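Side-chain contacts in Orf34 (Pseudomonas syringae pv. syringae, PDB 5KLP), which is a serine/threonine acetyltransferase that acetylates host proteins such as tubulin, and a lysine of its own, with inositol hexakisphosphate as cofactor, impairing the plant's microtubule network and immunity: residues A197-A200 against H201-A204; A249-G252 against A253-L256; F207-I210 against H211-L214. The protein carries 10 engineered substitutions. One frame throughout, in Å; residues are numbered along the deposited sequence.

Contact 1: A197-A200 against H201-A204; sequences AIKA and HKNA. With IHP (inositol hexakisphosphate), chain D.
K202 lies alongside I198 one helical turn back, the two side chains pointing the same way toward the inositol hexakisphosphate. K202 CB and then CG pass the carbonyl of I198, CG 3.5 Å from I198 O. That same oxygen takes the backbone N-H of K202. The extended chain carries CE to 3.2 Å from IHP O21, and the bend at chi4 (102°) then turns NZ to O32. At the tip, NZ donates to IHP O32 at 2.6 Å and more weakly to O21 of another phosphate, while I198 CG2 touches NZ at 3.6 Å. K199, bent at chi2 (-50°), sends its own NZ to IHP O33 (2.7 Å) and to the same O32 (3.0 Å). O32 thus bridges two ammonium groups whose NZ atoms are 4.3 Å apart, an approach that the phosphate would be expected to stabilise. I198, K199 and K202 form part of the pocket for this cofactor, which S287, H290, K262, K26, R299 and R335 help complete.

The helix stops at N203. Its backbone N and its ND2, the latter at 2.8 Å, grip K199 O from opposite faces of the carbonyl plane, and ND2 also bonds D259. Helix 189-202 here rests A197 and A200 on strand 125-130, H201 reaches R107 of strand 105-110, and I198 packs against F328 and E332 of helix 324-340.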
ATOM      1  N   ALA A 197       0.761   2.314   4.631  1.00 13.93           N
ATOM      2  CA  ALA A 197       1.696   2.912   5.589  1.00 21.98           C
ATOM      3  C   ALA A 197       1.014   3.088   6.936  1.00 18.64           C
ATOM      4  O   ALA A 197       1.568   2.729   7.976  1.00 18.90           O
ATOM      5  CB  ALA A 197       2.219   4.267   5.077  1.00 20.38           C
ATOM      6  N   ILE A 198      -0.193   3.645   6.913  1.00 18.44           N
ATOM      7  CA  ILE A 198      -0.973   3.821   8.144  1.00 21.42           C
ATOM      8  C   ILE A 198      -1.252   2.466   8.814  1.00 25.51           C
ATOM      9  O   ILE A 198      -1.149   2.341  10.042  1.00 22.47           O
ATOM     10  CB  ILE A 198      -2.312   4.539   7.877  1.00 18.11           C
ATOM     11  CG1 ILE A 198      -2.058   5.922   7.264  1.00 23.34           C
ATOM     12  CG2 ILE A 198      -3.117   4.666   9.186  1.00 16.19           C
ATOM     13  CD1 ILE A 198      -3.315   6.631   6.788  1.00 26.62           C
ATOM     14  N   LYS A 199      -1.624   1.460   8.016  1.00 14.47           N
ATOM     15  CA  LYS A 199      -1.916   0.136   8.590  1.00 15.65           C
ATOM     16  C   LYS A 199      -0.663  -0.520   9.160  1.00 18.37           C
ATOM     17  O   LYS A 199      -0.724  -1.233  10.160  1.00 21.08           O
ATOM     18  CB  LYS A 199      -2.554  -0.791   7.546  1.00 15.32           C
ATOM     19  CG  LYS A 199      -3.911  -0.315   7.023  1.00 17.93           C
ATOM     20  CD  LYS A 199      -4.854   0.051   8.173  1.00 22.16           C
ATOM     21  CE  LYS A 199      -6.245   0.372   7.668  1.00 20.05           C
ATOM     22  NZ  LYS A 199      -7.122   0.824   8.777  1.00 22.38           N
ATOM     23  N   ALA A 200       0.474  -0.270   8.525  1.00 17.25           N
ATOM     24  CA  ALA A 200       1.745  -0.824   8.985  1.00 17.25           C
ATOM     25  C   ALA A 200       2.098  -0.239  10.342  1.00 21.92           C
ATOM     26  O   ALA A 200       2.643  -0.914  11.200  1.00 21.94           O
ATOM     27  CB  ALA A 200       2.836  -0.532   7.997  1.00 20.57           C
ATOM     28  N   HIS A 201       1.788   1.043  10.507  1.00 22.34           N
ATOM     29  CA  HIS A 201       1.975   1.723  11.776  1.00 19.93           C
ATOM     30  C   HIS A 201       1.023   1.164  12.818  1.00 19.07           C
ATOM     31  O   HIS A 201       1.437   0.846  13.926  1.00 19.63           O
ATOM     32  CB  HIS A 201       1.756   3.236  11.616  1.00 17.15           C
ATOM     33  CG  HIS A 201       1.975   4.011  12.881  1.00 21.67           C
ATOM     34  ND1 HIS A 201       2.859   3.605  13.859  1.00 31.71           N
ATOM     35  CD2 HIS A 201       1.419   5.160  13.334  1.00 29.23           C
ATOM     36  CE1 HIS A 201       2.847   4.476  14.853  1.00 23.41           C
ATOM     37  NE2 HIS A 201       1.979   5.427  14.561  1.00 32.38           N
ATOM     38  N   LYS A 202      -0.255   1.037  12.462  1.00 19.93           N
ATOM     39  CA  LYS A 202      -1.232   0.520  13.415  1.00 22.86           C
ATOM     40  C   LYS A 202      -0.904  -0.907  13.846  1.00 23.42           C
ATOM     41  O   LYS A 202      -1.191  -1.303  14.971  1.00 21.82           O
ATOM     42  CB  LYS A 202      -2.652   0.549  12.848  1.00 28.79           C
ATOM     43  CG  LYS A 202      -3.296   1.913  12.774  1.00 34.11           C
ATOM     44  CD  LYS A 202      -4.769   1.784  12.386  1.00 43.42           C
ATOM     45  CE  LYS A 202      -5.537   3.089  12.626  1.00 42.79           C
ATOM     46  NZ  LYS A 202      -5.807   3.887  11.423  1.00 40.69           N
ATOM     47  N   ASN A 203      -0.266  -1.659  12.959  1.00 22.57           N
ATOM     48  CA  ASN A 203       0.102  -3.038  13.259  1.00 24.09           C
ATOM     49  C   ASN A 203       1.612  -3.173  13.424  1.00 23.54           C
ATOM     50  O   ASN A 203       2.203  -4.165  13.015  1.00 25.11           O
ATOM     51  CB  ASN A 203      -0.410  -3.961  12.151  1.00 21.65           C
ATOM     52  CG  ASN A 203      -1.936  -3.952  12.048  1.00 26.02           C
ATOM     53  OD1 ASN A 203      -2.617  -4.678  12.768  1.00 26.66           O
ATOM     54  ND2 ASN A 203      -2.472  -3.117  11.165  1.00 23.05           N
ATOM     55  N   ALA A 204       2.224  -2.170  14.042  1.00 18.80           N
ATOM     56  CA  ALA A 204       3.680  -2.103  14.137  1.00 21.22           C
ATOM     57  C   ALA A 204       4.273  -3.333  14.841  1.00 25.93           C
ATOM     58  O   ALA A 204       5.383  -3.762  14.521  1.00 26.00           O
ATOM     59  CB  ALA A 204       4.106  -0.820  14.843  1.00 23.59           C
TER
HETATM   60  C1  IHP D 401     -10.413   5.898  10.494  1.00 32.19           C
HETATM   61  C2  IHP D 401      -9.951   5.084   9.201  1.00 29.30           C
HETATM   62  C3  IHP D 401     -10.971   4.375   8.231  1.00 41.92           C
HETATM   63  C4  IHP D 401     -12.492   4.452   8.720  1.00 35.79           C
HETATM   64  C5  IHP D 401     -12.760   4.729  10.187  1.00 35.34           C
HETATM   65  C6  IHP D 401     -11.989   6.005  10.496  1.00 41.40           C
HETATM   66  O11 IHP D 401      -9.905   5.421  11.601  1.00 41.17           O
HETATM   67  P1  IHP D 401      -8.929   6.148  12.779  1.00 32.60           P
HETATM   68  O21 IHP D 401      -7.880   5.152  13.270  1.00 42.79           O
HETATM   69  O31 IHP D 401      -9.788   6.570  13.975  1.00 48.03           O
HETATM   70  O41 IHP D 401      -8.185   7.387  12.310  1.00 36.45           O
HETATM   71  O12 IHP D 401      -8.869   4.267   9.437  1.00 22.03           O
HETATM   72  P2  IHP D 401      -7.442   4.631   8.622  1.00 23.28           P
HETATM   73  O22 IHP D 401      -6.976   6.053   8.998  1.00 22.89           O
HETATM   74  O32 IHP D 401      -6.292   3.653   8.887  1.00 22.79           O
HETATM   75  O42 IHP D 401      -7.744   4.687   7.104  1.00 18.87           O
HETATM   76  O13 IHP D 401     -10.578   3.168   8.133  1.00 45.75           O
HETATM   77  P3  IHP D 401     -10.035   2.164   6.893  1.00 22.02           P
HETATM   78  O23 IHP D 401      -8.785   2.577   6.115  1.00 21.35           O
HETATM   79  O33 IHP D 401      -9.679   1.023   7.844  1.00 18.70           O
HETATM   80  O43 IHP D 401     -11.121   1.747   5.906  1.00 19.28           O
HETATM   81  O14 IHP D 401     -13.195   3.378   8.331  1.00 25.15           O
HETATM   82  P4  IHP D 401     -14.143   3.371   7.016  1.00 26.68           P
HETATM   83  O24 IHP D 401     -13.326   3.207   5.733  1.00 24.27           O
HETATM   84  O34 IHP D 401     -15.219   2.267   7.085  1.00 27.00           O
HETATM   85  O44 IHP D 401     -14.905   4.703   6.892  1.00 29.35           O
HETATM   86  O15 IHP D 401     -12.592   3.700  11.034  1.00 36.84           O
HETATM   87  P5  IHP D 401     -13.877   2.951  11.870  1.00 40.09           P
HETATM   88  O25 IHP D 401     -15.228   3.385  11.289  1.00 37.03           O
HETATM   89  O35 IHP D 401     -13.789   1.405  11.744  1.00 28.82           O
HETATM   90  O45 IHP D 401     -13.886   3.300  13.361  1.00 43.87           O
HETATM   91  O16 IHP D 401     -12.420   6.549  11.632  1.00 55.05           O
HETATM   92  P6  IHP D 401     -12.523   8.156  11.921  1.00 40.23           P
HETATM   93  O26 IHP D 401     -12.949   8.896  10.655  1.00 44.34           O
HETATM   94  O36 IHP D 401     -13.537   8.460  13.039  1.00 54.26           O
HETATM   95  O46 IHP D 401     -11.170   8.712  12.380  1.00 42.01           O

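Contact 2: A249-G252 against A253-L256; sequences AAFG and ADVL
F251 and A253 meet just where strand 248-251, at one border of the six-stranded mixed sheet, turns into the short, weakly bonded helix 252-255. The methyl of A253 comes obliquely to the F251 ring, its CB 3.5 Å from CE2, while D254 OD2 lies at the ring's edge, near its plane, and 3.9 Å from F251 CB. With CG anti to the backbone N (chi1 178°), F251 carries its ring past the peptide of A253 rather than back over the strand. A looser contact joins A250 CB to V255 CG1 at 4.2 Å.

The turn beneath these side chains is held by the backbone. D254 N bonds to F251 O, coming from well above the carbonyl plane. G252 O takes two donors, V255 N from far out of its plane and L256 N almost in line with the carbonyl, so one oxygen takes both an i+3 and an i+4 N-H.

Further out, the carboxylate of D254 is fixed by salt bridges from OD1 to R276 and from OD2 to R228, and S225 OG also bonds OD2. S225 takes the N-H of F251 as well, tying strand and turn to the same neighbour. E179 of strand 175-179 pairs with A250 and G252, and I178 touches V255 and L256. L256 CB rests on the carbonyl oxygen that takes both N-H groups, 3.3 Å from G252 O.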
ATOM      1  N   ALA A 249       9.670 -13.111  -0.728  1.00 21.15           N
ATOM      2  CA  ALA A 249       8.364 -12.710  -1.208  1.00 20.41           C
ATOM      3  C   ALA A 249       7.279 -13.611  -0.636  1.00 17.28           C
ATOM      4  O   ALA A 249       7.493 -14.804  -0.412  1.00 19.86           O
ATOM      5  CB  ALA A 249       8.340 -12.732  -2.737  1.00 21.74           C
ATOM      6  N   ALA A 250       6.103 -13.038  -0.420  1.00 17.92           N
ATOM      7  CA  ALA A 250       4.962 -13.803   0.057  1.00 22.89           C
ATOM      8  C   ALA A 250       3.678 -13.110  -0.339  1.00 20.39           C
ATOM      9  O   ALA A 250       3.672 -11.932  -0.724  1.00 20.66           O
ATOM     10  CB  ALA A 250       5.018 -13.987   1.569  1.00 19.86           C
ATOM     11  N   PHE A 251       2.589 -13.859  -0.260  1.00 16.98           N
ATOM     12  CA  PHE A 251       1.276 -13.314  -0.539  1.00 17.07           C
ATOM     13  C   PHE A 251       0.740 -12.629   0.702  1.00 21.77           C
ATOM     14  O   PHE A 251       0.903 -13.141   1.818  1.00 17.42           O
ATOM     15  CB  PHE A 251       0.332 -14.414  -1.013  1.00 18.53           C
ATOM     16  CG  PHE A 251      -1.052 -13.929  -1.284  1.00 23.08           C
ATOM     17  CD1 PHE A 251      -1.290 -13.043  -2.316  1.00 21.74           C
ATOM     18  CD2 PHE A 251      -2.118 -14.370  -0.518  1.00 25.42           C
ATOM     19  CE1 PHE A 251      -2.570 -12.599  -2.575  1.00 19.04           C
ATOM     20  CE2 PHE A 251      -3.406 -13.927  -0.774  1.00 22.95           C
ATOM     21  CZ  PHE A 251      -3.627 -13.037  -1.799  1.00 19.88           C
ATOM     22  N   GLY A 252       0.118 -11.470   0.502  1.00 19.46           N
ATOM     23  CA  GLY A 252      -0.326 -10.620   1.599  1.00 15.87           C
ATOM     24  C   GLY A 252      -1.149 -11.303   2.684  1.00 19.52           C
ATOM     25  O   GLY A 252      -0.852 -11.150   3.867  1.00 17.08           O
ATOM     26  N   ALA A 253      -2.170 -12.064   2.289  1.00 17.83           N
ATOM     27  CA  ALA A 253      -3.065 -12.697   3.257  1.00 21.83           C
ATOM     28  C   ALA A 253      -2.348 -13.690   4.167  1.00 19.27           C
ATOM     29  O   ALA A 253      -2.813 -13.955   5.274  1.00 20.28           O
ATOM     30  CB  ALA A 253      -4.215 -13.393   2.547  1.00 20.28           C
ATOM     31  N   ASP A 254      -1.220 -14.230   3.712  1.00 19.88           N
ATOM     32  CA  ASP A 254      -0.478 -15.203   4.511  1.00 22.59           C
ATOM     33  C   ASP A 254       0.301 -14.579   5.662  1.00 26.80           C
ATOM     34  O   ASP A 254       0.511 -15.234   6.677  1.00 23.40           O
ATOM     35  CB  ASP A 254       0.484 -16.006   3.627  1.00 22.68           C
ATOM     36  CG  ASP A 254      -0.241 -17.010   2.749  1.00 25.59           C
ATOM     37  OD1 ASP A 254      -1.295 -17.519   3.182  1.00 27.09           O
ATOM     38  OD2 ASP A 254       0.225 -17.284   1.628  1.00 23.88           O
ATOM     39  N   VAL A 255       0.717 -13.323   5.514  1.00 18.41           N
ATOM     40  CA  VAL A 255       1.626 -12.722   6.489  1.00 22.99           C
ATOM     41  C   VAL A 255       1.192 -11.362   7.050  1.00 21.79           C
ATOM     42  O   VAL A 255       1.814 -10.856   7.978  1.00 24.66           O
ATOM     43  CB  VAL A 255       3.040 -12.552   5.889  1.00 25.25           C
ATOM     44  CG1 VAL A 255       3.634 -13.906   5.527  1.00 28.06           C
ATOM     45  CG2 VAL A 255       3.002 -11.648   4.673  1.00 23.59           C
ATOM     46  N   LEU A 256       0.150 -10.770   6.478  1.00 18.49           N
ATOM     47  CA  LEU A 256      -0.333  -9.458   6.911  1.00 18.78           C
ATOM     48  C   LEU A 256      -1.740  -9.586   7.492  1.00 23.42           C
ATOM     49  O   LEU A 256      -2.461 -10.515   7.150  1.00 19.78           O
ATOM     50  CB  LEU A 256      -0.339  -8.475   5.739  1.00 18.93           C
ATOM     51  CG  LEU A 256       0.997  -8.180   5.059  1.00 22.34           C
ATOM     52  CD1 LEU A 256       0.788  -7.223   3.876  1.00 22.77           C
ATOM     53  CD2 LEU A 256       1.983  -7.596   6.059  1.00 22.08           C
TER

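Contact 3: F207-I210 against H211-L214; sequences FDDI and HHGL
H211 folds back over F207 O on the buried side of helix 204-215, and L214 does likewise over I210 O, while H212 covers D208 O on the exposed side. On the packed side, CD2 of H211 sits 3.2 Å from F207 O, which also accepts the N-H of H211 itself. Both ring nitrogens are engaged beyond the helix: ND1 with T138 and NE2 with D128, which fixes the rotation of the ring between strands 138-143 and 125-130. F207, I210 and H211 all rest on I140, and L214 turns CG over I210 O at 3.4 Å while its CD1 meets I210 CG2 at 4.2 Å.

The opposite character shows at D209 and H212, both exposed. H212 turns CG to the side of its backbone N (chi1 -69°), which brings one face of the ring over D208 O, 3.2 Å from the ring plane and offset toward the rim. The D209 and H212 side chains do not meet directly, OD1 and ND1 being 4.4 Å apart. Instead one water spans them: it donates to D209 OD1 at 2.6 Å and, lying in the plane of the H212 ring at its edge, is 2.8 Å from ND1.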
ATOM      1  N   PHE A 207       4.544  -6.077  12.386  1.00 20.81           N
ATOM      2  CA  PHE A 207       5.618  -5.772  11.451  1.00 19.64           C
ATOM      3  C   PHE A 207       6.973  -5.952  12.136  1.00 19.44           C
ATOM      4  O   PHE A 207       7.911  -6.466  11.520  1.00 20.92           O
ATOM      5  CB  PHE A 207       5.467  -4.355  10.875  1.00 20.20           C
ATOM      6  CG  PHE A 207       4.656  -4.302   9.600  1.00 20.78           C
ATOM      7  CD1 PHE A 207       3.291  -4.519   9.615  1.00 23.68           C
ATOM      8  CD2 PHE A 207       5.266  -4.030   8.382  1.00 17.19           C
ATOM      9  CE1 PHE A 207       2.550  -4.486   8.431  1.00 18.02           C
ATOM     10  CE2 PHE A 207       4.528  -3.977   7.201  1.00 18.58           C
ATOM     11  CZ  PHE A 207       3.173  -4.210   7.229  1.00 16.54           C
ATOM     12  N   ASP A 208       7.059  -5.558  13.409  1.00 20.19           N
ATOM     13  CA  ASP A 208       8.278  -5.738  14.203  1.00 25.50           C
ATOM     14  C   ASP A 208       8.735  -7.185  14.176  1.00 30.68           C
ATOM     15  O   ASP A 208       9.925  -7.474  14.068  1.00 26.62           O
ATOM     16  CB  ASP A 208       8.065  -5.318  15.656  1.00 25.62           C
ATOM     17  CG  ASP A 208       8.049  -3.810  15.835  1.00 33.80           C
ATOM     18  OD1 ASP A 208       8.414  -3.086  14.890  1.00 30.79           O
ATOM     19  OD2 ASP A 208       7.667  -3.354  16.929  1.00 40.18           O
ATOM     20  N   ASP A 209       7.775  -8.092  14.290  1.00 27.66           N
ATOM     21  CA  ASP A 209       8.089  -9.509  14.310  1.00 29.91           C
ATOM     22  C   ASP A 209       8.616  -9.964  12.948  1.00 21.74           C
ATOM     23  O   ASP A 209       9.544 -10.769  12.878  1.00 21.84           O
ATOM     24  CB  ASP A 209       6.868 -10.324  14.706  1.00 32.42           C
ATOM     25  CG  ASP A 209       7.238 -11.716  15.161  1.00 39.17           C
ATOM     26  OD1 ASP A 209       8.096 -11.825  16.067  1.00 37.90           O
ATOM     27  OD2 ASP A 209       6.689 -12.688  14.605  1.00 36.97           O
ATOM     28  N   ILE A 210       8.038  -9.445  11.868  1.00 21.02           N
ATOM     29  CA  ILE A 210       8.521  -9.800  10.542  1.00 20.06           C
ATOM     30  C   ILE A 210       9.937  -9.268  10.349  1.00 20.86           C
ATOM     31  O   ILE A 210      10.803  -9.967   9.825  1.00 22.25           O
ATOM     32  CB  ILE A 210       7.605  -9.269   9.447  1.00 22.00           C
ATOM     33  CG1 ILE A 210       6.210  -9.879   9.590  1.00 26.64           C
ATOM     34  CG2 ILE A 210       8.169  -9.590   8.062  1.00 18.52           C
ATOM     35  CD1 ILE A 210       5.246  -9.338   8.568  1.00 29.80           C
ATOM     36  N   HIS A 211      10.182  -8.047  10.819  1.00 18.78           N
ATOM     37  CA  HIS A 211      11.523  -7.476  10.759  1.00 23.37           C
ATOM     38  C   HIS A 211      12.539  -8.315  11.556  1.00 22.10           C
ATOM     39  O   HIS A 211      13.656  -8.561  11.089  1.00 24.07           O
ATOM     40  CB  HIS A 211      11.503  -6.026  11.261  1.00 23.92           C
ATOM     41  CG  HIS A 211      11.012  -5.043  10.238  1.00 24.95           C
ATOM     42  ND1 HIS A 211      11.780  -4.643   9.165  1.00 19.45           N
ATOM     43  CD2 HIS A 211       9.837  -4.378  10.128  1.00 22.19           C
ATOM     44  CE1 HIS A 211      11.097  -3.780   8.431  1.00 22.21           C
ATOM     45  NE2 HIS A 211       9.914  -3.599   8.995  1.00 19.92           N
ATOM     46  N   HIS A 212      12.155  -8.761  12.750  1.00 22.70           N
ATOM     47  CA  HIS A 212      13.027  -9.628  13.542  1.00 27.31           C
ATOM     48  C   HIS A 212      13.424 -10.878  12.761  1.00 27.60           C
ATOM     49  O   HIS A 212      14.586 -11.291  12.791  1.00 32.55           O
ATOM     50  CB  HIS A 212      12.370 -10.022  14.875  1.00 35.52           C
ATOM     51  CG  HIS A 212      12.237  -8.883  15.838  1.00 47.91           C
ATOM     52  ND1 HIS A 212      11.228  -8.808  16.773  1.00 52.34           N
ATOM     53  CD2 HIS A 212      12.991  -7.771  16.010  1.00 51.71           C
ATOM     54  CE1 HIS A 212      11.362  -7.696  17.475  1.00 52.08           C
ATOM     55  NE2 HIS A 212      12.425  -7.050  17.033  1.00 51.73           N
ATOM     56  N   GLY A 213      12.470 -11.484  12.064  1.00 28.87           N
ATOM     57  CA  GLY A 213      12.786 -12.641  11.248  1.00 20.83           C
ATOM     58  C   GLY A 213      13.768 -12.275  10.152  1.00 23.75           C
ATOM     59  O   GLY A 213      14.742 -12.988   9.915  1.00 23.41           O
ATOM     60  N   LEU A 214      13.529 -11.132   9.512  1.00 20.20           N
ATOM     61  CA  LEU A 214      14.373 -10.654   8.416  1.00 17.70           C
ATOM     62  C   LEU A 214      15.802 -10.372   8.864  1.00 19.93           C
ATOM     63  O   LEU A 214      16.729 -10.490   8.072  1.00 23.81           O
ATOM     64  CB  LEU A 214      13.747  -9.411   7.769  1.00 16.76           C
ATOM     65  CG  LEU A 214      12.483  -9.680   6.931  1.00 20.38           C
ATOM     66  CD1 LEU A 214      11.861  -8.374   6.449  1.00 19.76           C
ATOM     67  CD2 LEU A 214      12.809 -10.558   5.722  1.00 21.99           C
TER
HETATM   68  O   HOH W   1       9.184 -10.389  17.876  1.00 43.21           O

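The three contacts come in series along the chain, in the order 1, 3, 2, each closing a short local turn, and none nests in or crosses another. Contact 1 ends helix 189-202, helix 204-215 follows at once with contact 3, and contact 2 comes later, where strand 248-251 gives way to its short helix. In space they gather round F207, whose CZ is 3.8 Å from both A200 CB of contact 1 and L256 CD2 of contact 2. I210 CD1 also packs on V255 O. Contacts 1 and 2 do not touch, their nearest atoms being about 7 Å apart, so contact 3 links the cofactor-binding helix to the border of the mixed sheet.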